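Side-chain contacts in CurF (Lyngbya majuscula, PDB 2Q35), which probably decarboxylates an acyl intermediate during polyketide beta-branching, as a crotonase-family lyase domain: residues F127-F132 and T157-R162; R71-E76 and E234-I239; P92-M97 and Q190-S195; L6-N11 and A43-Y48. The protein carries 1 engineered substitution. All coordinates share one frame; numbering follows the deposited sequence.

In the fold
All four contacts lie within one crotonase-family domain, in an assembly of three copies. Contact 4 closes first along the chain. Contact 2 closes a long loop, and contacts 3 and 1 are nested inside it, 1 within 3. Contacts 3 and 4 have centres about 12 Å apart and share the six-stranded sheet; Gln190 of contact 3 probably hydrogen-bonds to Gly10 and Asn11 of contact 4. Contacts 1 and 2, centres about 16 Å apart, lie on the other side of the chain's centre and touch through Ile235. Both reach the second subunit, whereas contact 3 meets the third. Contacts 1, 2 and 3 thus lie at or beside subunit interfaces, while contact 4 meets no other chain.

Contact 1 (F127-F132 and T157-R162); sequences FMKYGF and TGENYR
Lys129 and Gly158 meet where the short helix 127-130 passes the end of helix 148-157; their CA atoms are 4.6 Å apart. Phe127 begins the first segment. Its carbonyl O accepts from the backbone N of Gly131, and it also sits over the centre of the Phe132 ring, 3.9 Å above its plane. Met128 starts toward Gly158, but the rest of the side chain leads away; Met128 packs on Leu203 of the second subunit. Lys129 carries the contact. CG is anti to the backbone N (chi1 177°), and the chain runs past the Gly158 carbonyl, with Lys129 CB 3.7 Å from Gly158 O. A bend at chi3 (-93°) then brings Lys129 NZ to 4.0 Å from Glu159 CA. A water bridges the rest. It accepts from Lys129 NZ at 3.1 Å and donates to Gly158 O at 2.8 Å and to Asn160 OD1 at 2.8 Å.

The opposing piece is a helix end that leads into strand 161-162 of the crotonase fold. Gly158 has positive phi there, and a CB on it would run into Lys129 N. An ST turn spans this glycine: Glu159 N donates to Thr157 OG1 at 3.3 Å, nearly straight (168°). The same Thr157 hydroxyl is also hydrogen-bonded to Glu153 O.

Farther along, Gly131 leaves the helix with positive phi, and its O is hydrogen-bonded to Ser199 OG of the second subunit.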
# COMPACT_ATOMS: atom_id res chain seq x y z
N PHE A 127 16.44 9.04 -13.66
CA PHE A 127 17.64 9.54 -13.01
C PHE A 127 18.77 8.51 -13.00
O PHE A 127 19.89 8.81 -13.43
CB PHE A 127 17.29 9.98 -11.59
CG PHE A 127 16.01 10.77 -11.50
CD1 PHE A 127 15.99 12.13 -11.83
CD2 PHE A 127 14.83 10.17 -11.08
CE1 PHE A 127 14.81 12.89 -11.72
CE2 PHE A 127 13.65 10.91 -10.98
CZ PHE A 127 13.65 12.28 -11.31
N MET A 128 18.48 7.30 -12.55
CA MET A 128 19.54 6.30 -12.40
C MET A 128 20.05 5.74 -13.74
O MET A 128 21.13 5.14 -13.79
CB MET A 128 19.12 5.17 -11.45
CG MET A 128 19.00 5.63 -9.98
SD MET A 128 20.61 5.84 -9.20
CE MET A 128 20.98 4.15 -8.74
N LYS A 129 19.26 5.94 -14.79
CA LYS A 129 19.73 5.61 -16.14
C LYS A 129 20.94 6.46 -16.49
O LYS A 129 21.92 5.97 -17.06
CB LYS A 129 18.63 5.81 -17.17
CG LYS A 129 19.10 5.55 -18.63
CD LYS A 129 17.97 5.09 -19.54
CE LYS A 129 17.87 3.55 -19.62
NZ LYS A 129 16.66 3.03 -20.38
N TYR A 130 20.88 7.75 -16.14
CA TYR A 130 22.04 8.64 -16.29
C TYR A 130 23.12 8.37 -15.25
O TYR A 130 24.24 8.80 -15.43
CB TYR A 130 21.63 10.09 -16.14
CG TYR A 130 20.58 10.57 -17.11
CD1 TYR A 130 20.82 10.54 -18.48
CD2 TYR A 130 19.37 11.06 -16.65
CE1 TYR A 130 19.86 10.99 -19.37
CE2 TYR A 130 18.39 11.52 -17.53
CZ TYR A 130 18.65 11.47 -18.89
OH TYR A 130 17.69 11.94 -19.78
N GLY A 131 22.75 7.70 -14.16
CA GLY A 131 23.73 7.23 -13.19
C GLY A 131 23.69 7.95 -11.86
O GLY A 131 24.57 7.72 -11.03
N PHE A 132 22.68 8.81 -11.66
CA PHE A 132 22.60 9.60 -10.41
C PHE A 132 21.24 9.43 -9.74
O PHE A 132 20.31 8.85 -10.32
CB PHE A 132 22.95 11.08 -10.63
CG PHE A 132 22.14 11.74 -11.70
CD1 PHE A 132 20.82 12.09 -11.48
CD2 PHE A 132 22.70 12.02 -12.95
CE1 PHE A 132 20.06 12.70 -12.47
CE2 PHE A 132 21.94 12.63 -13.95
CZ PHE A 132 20.64 12.97 -13.71
N THR A 157 16.26 0.99 -11.58
CA THR A 157 16.66 0.67 -12.96
C THR A 157 16.71 1.89 -13.90
O THR A 157 17.46 1.87 -14.88
CB THR A 157 15.76 -0.39 -13.63
OG1 THR A 157 14.47 0.16 -13.89
CG2 THR A 157 15.66 -1.68 -12.80
N GLY A 158 15.87 2.88 -13.63
CA GLY A 158 15.74 4.06 -14.49
C GLY A 158 15.12 3.78 -15.86
O GLY A 158 15.11 4.67 -16.71
N GLU A 159 14.61 2.57 -16.07
CA GLU A 159 14.13 2.12 -17.39
C GLU A 159 12.80 2.72 -17.80
O GLU A 159 12.04 3.23 -16.96
CB GLU A 159 13.99 0.57 -17.43
CG GLU A 159 15.26 -0.18 -17.64
CD GLU A 159 15.04 -1.61 -18.15
OE1 GLU A 159 13.89 -2.10 -18.15
OE2 GLU A 159 16.04 -2.23 -18.56
N ASN A 160 12.50 2.59 -19.10
CA ASN A 160 11.22 3.02 -19.66
C ASN A 160 10.22 1.88 -19.58
O ASN A 160 10.51 0.77 -20.01
CB ASN A 160 11.39 3.41 -21.15
CG ASN A 160 12.25 4.65 -21.33
OD1 ASN A 160 12.34 5.49 -20.44
ND2 ASN A 160 12.88 4.76 -22.48
N TYR A 161 9.06 2.16 -18.99
CA TYR A 161 7.97 1.22 -18.86
C TYR A 161 6.78 1.69 -19.70
O TYR A 161 6.30 2.80 -19.53
CB TYR A 161 7.52 1.10 -17.41
CG TYR A 161 8.57 0.49 -16.51
CD1 TYR A 161 8.45 -0.83 -16.08
CD2 TYR A 161 9.68 1.23 -16.09
CE1 TYR A 161 9.43 -1.41 -15.24
CE2 TYR A 161 10.65 0.67 -15.26
CZ TYR A 161 10.51 -0.65 -14.84
OH TYR A 161 11.49 -1.19 -14.03
N ARG A 162 6.27 0.86 -20.60
CA ARG A 162 5.00 1.23 -21.23
C ARG A 162 3.84 1.16 -20.21
O ARG A 162 3.87 0.35 -19.28
CB ARG A 162 4.68 0.33 -22.45
CG ARG A 162 5.45 0.68 -23.73
CD ARG A 162 5.09 -0.21 -24.94
NE ARG A 162 4.22 -1.31 -24.54
CZ ARG A 162 4.64 -2.53 -24.20
NH1 ARG A 162 5.94 -2.84 -24.22
NH2 ARG A 162 3.75 -3.44 -23.84
O HOH W 1 14.96 5.46 -19.35

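Contact 2 (R71-E76 and E234-I239); sequences RKTRGE and EIASRI
Thr73 meets Ala236 and Ile239 where the C-terminal end of helix 66-73 packs against helix 235-240. Helix 66-73 stops in a Schellman motif, with Gly75 in positive phi and its backbone N bonded to Lys72 O at 2.8 Å. The contact is therefore a helix end set against the side of a second helix near the C-terminus.

Across the contact the interaction is apolar and small. Thr73 CG2 and Ile239 CD1 meet tip to tip at 3.8 Å. Thr73 CG2 also lies 4.3 Å from Ala236 CB. The Thr73 rotamer (chi1 65°) sets the methyl beside the backbone N, facing the other helix. The hydroxyl turns back to its own helix, where it is hydrogen-bonded to Ile70 O. Phe230 of helix 197-230 touches both Thr73 and Ile239.

The polar interactions lie within 71-76 or lead outward. On the other helix, Arg238 NH2 is hydrogen-bonded to Lys194 O of the second subunit.

Arg74 and Glu76 form a salt bridge just beyond the helix end. The placing of Glu76 is somewhat doubtful, because its CG lies too close to Arg71 O in the model. Arg71 CA lies over one face of the guanidinium, toward its rim. A second, weak bond joins Arg74 NH2 to Glu76 OE1 at 3.2 Å. In the main bond, Arg74 NE reaches Glu76 OE2 at 2.9 Å and nearly straight (170°), with OE2 in the guanidinium plane.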
# COMPACT_ATOMS: atom_id res chain seq x y z
N ARG A 71 24.56 21.13 -19.05
CA ARG A 71 24.85 22.45 -18.46
C ARG A 71 25.08 22.32 -16.96
O ARG A 71 26.01 22.91 -16.41
CB ARG A 71 23.70 23.44 -18.75
CG ARG A 71 23.65 23.91 -20.21
CD ARG A 71 22.26 24.40 -20.57
NE ARG A 71 22.00 25.75 -20.07
CZ ARG A 71 20.78 26.26 -19.89
NH1 ARG A 71 19.69 25.53 -20.14
NH2 ARG A 71 20.64 27.50 -19.45
N LYS A 72 24.25 21.52 -16.30
CA LYS A 72 24.39 21.28 -14.87
C LYS A 72 25.73 20.63 -14.48
O LYS A 72 26.24 20.93 -13.40
CB LYS A 72 23.21 20.46 -14.33
CG LYS A 72 22.99 20.64 -12.82
CD LYS A 72 21.58 20.24 -12.38
CE LYS A 72 21.46 18.74 -12.14
NZ LYS A 72 22.19 18.34 -10.91
N THR A 73 26.29 19.75 -15.32
CA THR A 73 27.57 19.10 -15.00
C THR A 73 28.70 20.13 -14.90
O THR A 73 29.70 19.91 -14.21
CB THR A 73 27.99 17.98 -16.00
OG1 THR A 73 28.24 18.54 -17.30
CG2 THR A 73 26.92 16.89 -16.10
N ARG A 74 28.52 21.24 -15.62
CA ARG A 74 29.46 22.36 -15.60
C ARG A 74 29.14 23.37 -14.49
O ARG A 74 29.86 24.36 -14.29
CB ARG A 74 29.47 23.04 -16.97
CG ARG A 74 29.79 22.10 -18.13
CD ARG A 74 30.21 22.86 -19.37
NE ARG A 74 29.08 23.52 -20.02
CZ ARG A 74 28.43 23.03 -21.07
NH1 ARG A 74 28.80 21.87 -21.62
NH2 ARG A 74 27.40 23.70 -21.59
N GLY A 75 28.05 23.10 -13.75
CA GLY A 75 27.60 23.95 -12.66
C GLY A 75 26.92 25.19 -13.20
O GLY A 75 26.91 26.24 -12.57
N GLU A 76 26.33 25.03 -14.39
CA GLU A 76 25.75 26.15 -15.13
C GLU A 76 24.36 26.52 -14.61
O GLU A 76 23.97 27.68 -14.63
CB GLU A 76 25.72 25.84 -16.64
CG GLU A 76 27.09 25.44 -17.23
CD GLU A 76 27.31 25.87 -18.68
OE1 GLU A 76 26.34 25.91 -19.47
OE2 GLU A 76 28.47 26.17 -19.04
N GLU A 234 32.18 10.22 -14.07
CA GLU A 234 31.64 9.47 -15.22
C GLU A 234 30.26 9.92 -15.69
O GLU A 234 29.76 9.47 -16.73
CB GLU A 234 31.56 7.98 -14.85
CG GLU A 234 30.45 7.70 -13.82
CD GLU A 234 30.71 6.52 -12.92
OE1 GLU A 234 30.86 5.38 -13.43
OE2 GLU A 234 30.76 6.73 -11.69
N ILE A 235 29.62 10.80 -14.92
CA ILE A 235 28.24 11.18 -15.21
C ILE A 235 28.09 11.95 -16.53
O ILE A 235 27.16 11.68 -17.29
CB ILE A 235 27.59 11.96 -14.02
CG1 ILE A 235 27.52 11.06 -12.78
CG2 ILE A 235 26.20 12.51 -14.40
CD1 ILE A 235 26.73 9.73 -12.98
N ALA A 236 28.98 12.91 -16.80
CA ALA A 236 28.90 13.68 -18.05
C ALA A 236 28.88 12.77 -19.28
O ALA A 236 28.07 12.98 -20.19
CB ALA A 236 30.03 14.67 -18.16
N SER A 237 29.74 11.75 -19.28
CA SER A 237 29.80 10.79 -20.39
C SER A 237 28.53 9.94 -20.50
O SER A 237 28.05 9.63 -21.60
CB SER A 237 31.04 9.89 -20.25
OG SER A 237 31.06 8.87 -21.25
N ARG A 238 27.98 9.55 -19.35
CA ARG A 238 26.73 8.79 -19.33
C ARG A 238 25.60 9.62 -19.95
O ARG A 238 24.81 9.10 -20.75
CB ARG A 238 26.39 8.32 -17.90
CG ARG A 238 27.30 7.23 -17.38
CD ARG A 238 26.94 6.85 -15.97
NE ARG A 238 27.38 5.51 -15.59
CZ ARG A 238 26.58 4.44 -15.47
NH1 ARG A 238 25.27 4.55 -15.67
NH2 ARG A 238 27.09 3.29 -15.10
N ILE A 239 25.54 10.91 -19.60
CA ILE A 239 24.51 11.79 -20.15
C ILE A 239 24.73 11.92 -21.66
O ILE A 239 23.78 11.81 -22.43
CB ILE A 239 24.46 13.17 -19.47
CG1 ILE A 239 24.12 12.99 -17.98
CG2 ILE A 239 23.41 14.07 -20.16
CD1 ILE A 239 24.46 14.19 -17.11

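Contact 3 (P92-M97 and Q190-S195); sequences PIIAAM and QKIAKS
Ile192 lies against both Pro92 and Ile94, one branch to each. Its methyl branch takes the proline: Ile192 CG2 is 4.0 Å from Pro92 CG. The two side chains pass alongside one another, pointing opposite ways, and CG is the proline atom met. The longer branch takes the isoleucine, with Ile192 CD1 4.2 Å from Ile94 CD1. This split follows from the torsions of Ile192. With CG1 beside the backbone N (chi1 -67°), CG2 stands anti to that N, and the extended chi2 (172°) carries CD1 out toward Ile94. Pro92, just before the strand, and Ile94 within it both direct CB toward the helix, while Ile93 between them turns away.

All three side chains are buried, and no hydrogen bond crosses the contact. Phe114 and Val50 touch both Ile94 and Ile192. Tyr156 of the third subunit packs on Pro92 and Ile192, which brings the subunit interface up to this hydrophobic patch. A type I turn runs from Ile192 to Ser195. Lys49 NZ is hydrogen-bonded to the carbonyl O atoms of Ala193 and Ser195.

Such packing of a helix, here 178-192, on a strand of the central sheet belongs to the alpha/beta core of the crotonase fold.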
# COMPACT_ATOMS: atom_id res chain seq x y z
N PRO A 92 -8.82 19.97 -6.62
CA PRO A 92 -8.27 18.70 -7.15
C PRO A 92 -7.75 18.80 -8.59
O PRO A 92 -8.34 19.51 -9.43
CB PRO A 92 -9.47 17.74 -7.13
CG PRO A 92 -10.58 18.43 -6.47
CD PRO A 92 -10.21 19.85 -6.14
N ILE A 93 -6.65 18.10 -8.83
CA ILE A 93 -6.02 18.03 -10.14
C ILE A 93 -6.00 16.58 -10.62
O ILE A 93 -5.62 15.68 -9.85
CB ILE A 93 -4.56 18.57 -10.09
CG1 ILE A 93 -4.51 20.01 -9.60
CG2 ILE A 93 -3.84 18.45 -11.47
CD1 ILE A 93 -3.05 20.45 -9.30
N ILE A 94 -6.41 16.36 -11.87
CA ILE A 94 -6.27 15.05 -12.54
C ILE A 94 -5.20 15.18 -13.63
O ILE A 94 -5.33 16.02 -14.52
CB ILE A 94 -7.59 14.64 -13.21
CG1 ILE A 94 -8.74 14.62 -12.18
CG2 ILE A 94 -7.46 13.28 -13.94
CD1 ILE A 94 -10.16 14.46 -12.76
N ALA A 95 -4.15 14.36 -13.57
CA ALA A 95 -3.08 14.43 -14.57
C ALA A 95 -3.46 13.42 -15.63
O ALA A 95 -3.40 12.22 -15.38
CB ALA A 95 -1.76 14.05 -13.98
N ALA A 96 -3.81 13.93 -16.79
CA ALA A 96 -4.19 13.05 -17.93
C ALA A 96 -2.93 12.85 -18.77
O ALA A 96 -2.61 13.66 -19.65
CB ALA A 96 -5.33 13.67 -18.75
N MET A 97 -2.17 11.83 -18.42
CA MET A 97 -0.87 11.63 -19.05
C MET A 97 -1.11 10.79 -20.33
O MET A 97 -0.88 9.58 -20.34
CB MET A 97 0.10 10.97 -18.08
CG MET A 97 0.29 11.78 -16.81
SD MET A 97 1.77 11.29 -15.86
CE MET A 97 1.55 9.51 -15.78
N GLN A 190 -15.80 15.50 -14.09
CA GLN A 190 -17.20 15.91 -13.98
C GLN A 190 -17.86 15.28 -12.76
O GLN A 190 -18.70 15.90 -12.12
CB GLN A 190 -17.97 15.56 -15.28
CG GLN A 190 -17.52 16.46 -16.48
CD GLN A 190 -17.86 17.95 -16.32
OE1 GLN A 190 -18.75 18.33 -15.58
NE2 GLN A 190 -17.14 18.79 -17.05
N LYS A 191 -17.49 14.04 -12.43
CA LYS A 191 -18.05 13.39 -11.23
C LYS A 191 -17.61 14.14 -9.99
O LYS A 191 -18.42 14.42 -9.11
CB LYS A 191 -17.57 11.96 -11.09
CG LYS A 191 -18.19 11.01 -12.08
CD LYS A 191 -17.55 9.66 -11.97
CE LYS A 191 -18.10 8.74 -13.08
NZ LYS A 191 -17.68 7.34 -12.82
N ILE A 192 -16.33 14.45 -9.95
CA ILE A 192 -15.77 15.17 -8.78
C ILE A 192 -16.45 16.53 -8.63
O ILE A 192 -16.79 16.94 -7.50
CB ILE A 192 -14.26 15.28 -8.89
CG1 ILE A 192 -13.62 13.89 -8.78
CG2 ILE A 192 -13.69 16.19 -7.76
CD1 ILE A 192 -12.11 13.89 -9.08
N ALA A 193 -16.64 17.23 -9.76
CA ALA A 193 -17.18 18.61 -9.74
C ALA A 193 -18.64 18.71 -9.28
O ALA A 193 -19.15 19.82 -9.14
CB ALA A 193 -17.00 19.31 -11.10
N LYS A 194 -19.32 17.56 -9.10
CA LYS A 194 -20.70 17.58 -8.56
C LYS A 194 -20.77 18.10 -7.11
O LYS A 194 -21.84 18.51 -6.65
CB LYS A 194 -21.39 16.21 -8.66
CG LYS A 194 -21.71 15.82 -10.09
CD LYS A 194 -22.53 14.53 -10.14
CE LYS A 194 -22.79 14.11 -11.56
NZ LYS A 194 -23.54 12.82 -11.60
N SER A 195 -19.64 18.06 -6.41
CA SER A 195 -19.58 18.52 -5.01
C SER A 195 -19.38 20.02 -4.92
O SER A 195 -18.81 20.63 -5.82
CB SER A 195 -18.41 17.85 -4.31
OG SER A 195 -18.63 16.46 -4.17

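Contact 4 (L6-N11 and A43-Y48); sequences LTELGN and AQNQQY
Glu8 OE2 lies at the edge of the Tyr48 ring, in its plane. Asn45 CB sits over one face, 3.5 Å above it and nearer its rim than its centre. Leu6 approaches the ring obliquely, with Leu6 CD2 4.1 Å from Tyr48 CE2. The carboxylate of Glu8 is turned almost square to the ring, the planes 82° apart. Tyr48 OH donates to Glu8 OE2 at 2.6 Å, a short bond to the anti lone pair. Glu8 is extended beyond CG, and this carries its carboxylate across to the hydroxyl. A phenylalanine in place of Tyr48 would probably leave Glu8 OE2 without this donor and the carboxylate freer to turn.

Asn45 also shapes the turn that presents the tyrosine. Its OD1 accepts from Gln47 N at 2.9 Å, an Asx turn, and Tyr48 N closes a type I turn onto Asn45 O.

The contact joins edge strand 4-10 of the sheet to the link between helix 29-44 and strand 50-54. Past Glu8 the strand has a classic bulge at Leu9 and Gly10. Val14 of strand 13-18 touches both Leu6 and Tyr48. Leu6 packs as well on Cys38, Val41 and Val42 of helix 29-44.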
# COMPACT_ATOMS: atom_id res chain seq x y z
N LEU A 6 -5.29 27.40 -20.98
CA LEU A 6 -6.39 27.02 -20.09
C LEU A 6 -7.70 27.11 -20.85
O LEU A 6 -7.99 28.14 -21.50
CB LEU A 6 -6.40 27.95 -18.87
CG LEU A 6 -7.59 27.87 -17.92
CD1 LEU A 6 -7.53 26.62 -17.13
CD2 LEU A 6 -7.52 29.05 -16.97
N THR A 7 -8.47 26.02 -20.83
CA THR A 7 -9.81 26.02 -21.41
C THR A 7 -10.85 25.51 -20.41
O THR A 7 -10.53 24.73 -19.49
CB THR A 7 -9.88 25.14 -22.68
OG1 THR A 7 -9.35 23.83 -22.39
CG2 THR A 7 -9.09 25.80 -23.84
N GLU A 8 -12.10 25.97 -20.59
CA GLU A 8 -13.23 25.59 -19.74
C GLU A 8 -13.99 24.43 -20.33
O GLU A 8 -14.36 24.47 -21.52
CB GLU A 8 -14.17 26.77 -19.55
CG GLU A 8 -13.58 27.85 -18.62
CD GLU A 8 -14.42 29.11 -18.54
OE1 GLU A 8 -15.43 29.19 -19.29
OE2 GLU A 8 -14.08 29.99 -17.72
N LEU A 9 -14.24 23.42 -19.50
CA LEU A 9 -14.97 22.23 -19.94
C LEU A 9 -16.41 22.17 -19.43
O LEU A 9 -17.18 21.28 -19.87
CB LEU A 9 -14.22 20.97 -19.50
CG LEU A 9 -12.78 20.87 -19.98
CD1 LEU A 9 -12.19 19.55 -19.56
CD2 LEU A 9 -12.66 21.13 -21.47
N GLY A 10 -16.78 23.12 -18.57
CA GLY A 10 -18.14 23.17 -18.02
C GLY A 10 -18.22 22.65 -16.59
O GLY A 10 -17.44 21.77 -16.21
N ASN A 11 -19.20 23.17 -15.83
CA ASN A 11 -19.47 22.73 -14.46
C ASN A 11 -18.28 22.90 -13.54
O ASN A 11 -18.18 22.20 -12.52
CB ASN A 11 -19.93 21.28 -14.47
CG ASN A 11 -21.08 21.06 -15.44
OD1 ASN A 11 -22.04 21.84 -15.43
ND2 ASN A 11 -20.99 20.02 -16.28
N ALA A 43 -6.43 29.93 -9.71
CA ALA A 43 -6.57 30.35 -8.31
C ALA A 43 -7.55 31.52 -8.16
O ALA A 43 -8.19 31.70 -7.12
CB ALA A 43 -5.23 30.70 -7.72
N GLN A 44 -7.65 32.32 -9.22
CA GLN A 44 -8.45 33.54 -9.20
C GLN A 44 -9.90 33.37 -9.60
O GLN A 44 -10.71 34.28 -9.42
CB GLN A 44 -7.80 34.57 -10.11
CG GLN A 44 -6.43 34.97 -9.64
CD GLN A 44 -5.71 35.84 -10.64
OE1 GLN A 44 -6.03 35.84 -11.84
NE2 GLN A 44 -4.72 36.58 -10.16
N ASN A 45 -10.24 32.23 -10.19
CA ASN A 45 -11.62 32.00 -10.60
C ASN A 45 -12.29 31.04 -9.63
O ASN A 45 -12.04 29.83 -9.69
CB ASN A 45 -11.72 31.47 -12.03
CG ASN A 45 -13.15 31.55 -12.58
OD1 ASN A 45 -14.15 31.47 -11.81
ND2 ASN A 45 -13.27 31.77 -13.89
N GLN A 46 -13.13 31.59 -8.75
CA GLN A 46 -13.83 30.85 -7.71
C GLN A 46 -14.79 29.81 -8.25
O GLN A 46 -15.23 28.92 -7.53
CB GLN A 46 -14.62 31.83 -6.84
CG GLN A 46 -13.75 32.68 -5.94
CD GLN A 46 -13.22 31.90 -4.75
OE1 GLN A 46 -14.00 31.46 -3.89
NE2 GLN A 46 -11.91 31.73 -4.69
N GLN A 47 -15.13 29.92 -9.52
CA GLN A 47 -16.07 28.97 -10.10
C GLN A 47 -15.39 27.65 -10.49
O GLN A 47 -16.09 26.64 -10.72
CB GLN A 47 -16.75 29.57 -11.33
CG GLN A 47 -17.50 30.88 -11.02
CD GLN A 47 -18.65 30.72 -10.02
OE1 GLN A 47 -19.53 29.87 -10.20
NE2 GLN A 47 -18.65 31.55 -8.98
N TYR A 48 -14.06 27.65 -10.57
CA TYR A 48 -13.35 26.44 -10.96
C TYR A 48 -13.23 25.46 -9.81
O TYR A 48 -12.93 25.86 -8.66
CB TYR A 48 -11.97 26.75 -11.53
CG TYR A 48 -11.98 27.60 -12.78
CD1 TYR A 48 -13.14 27.76 -13.55
CD2 TYR A 48 -10.80 28.18 -13.24
CE1 TYR A 48 -13.12 28.53 -14.74
CE2 TYR A 48 -10.76 28.91 -14.41
CZ TYR A 48 -11.92 29.11 -15.15
OH TYR A 48 -11.87 29.86 -16.31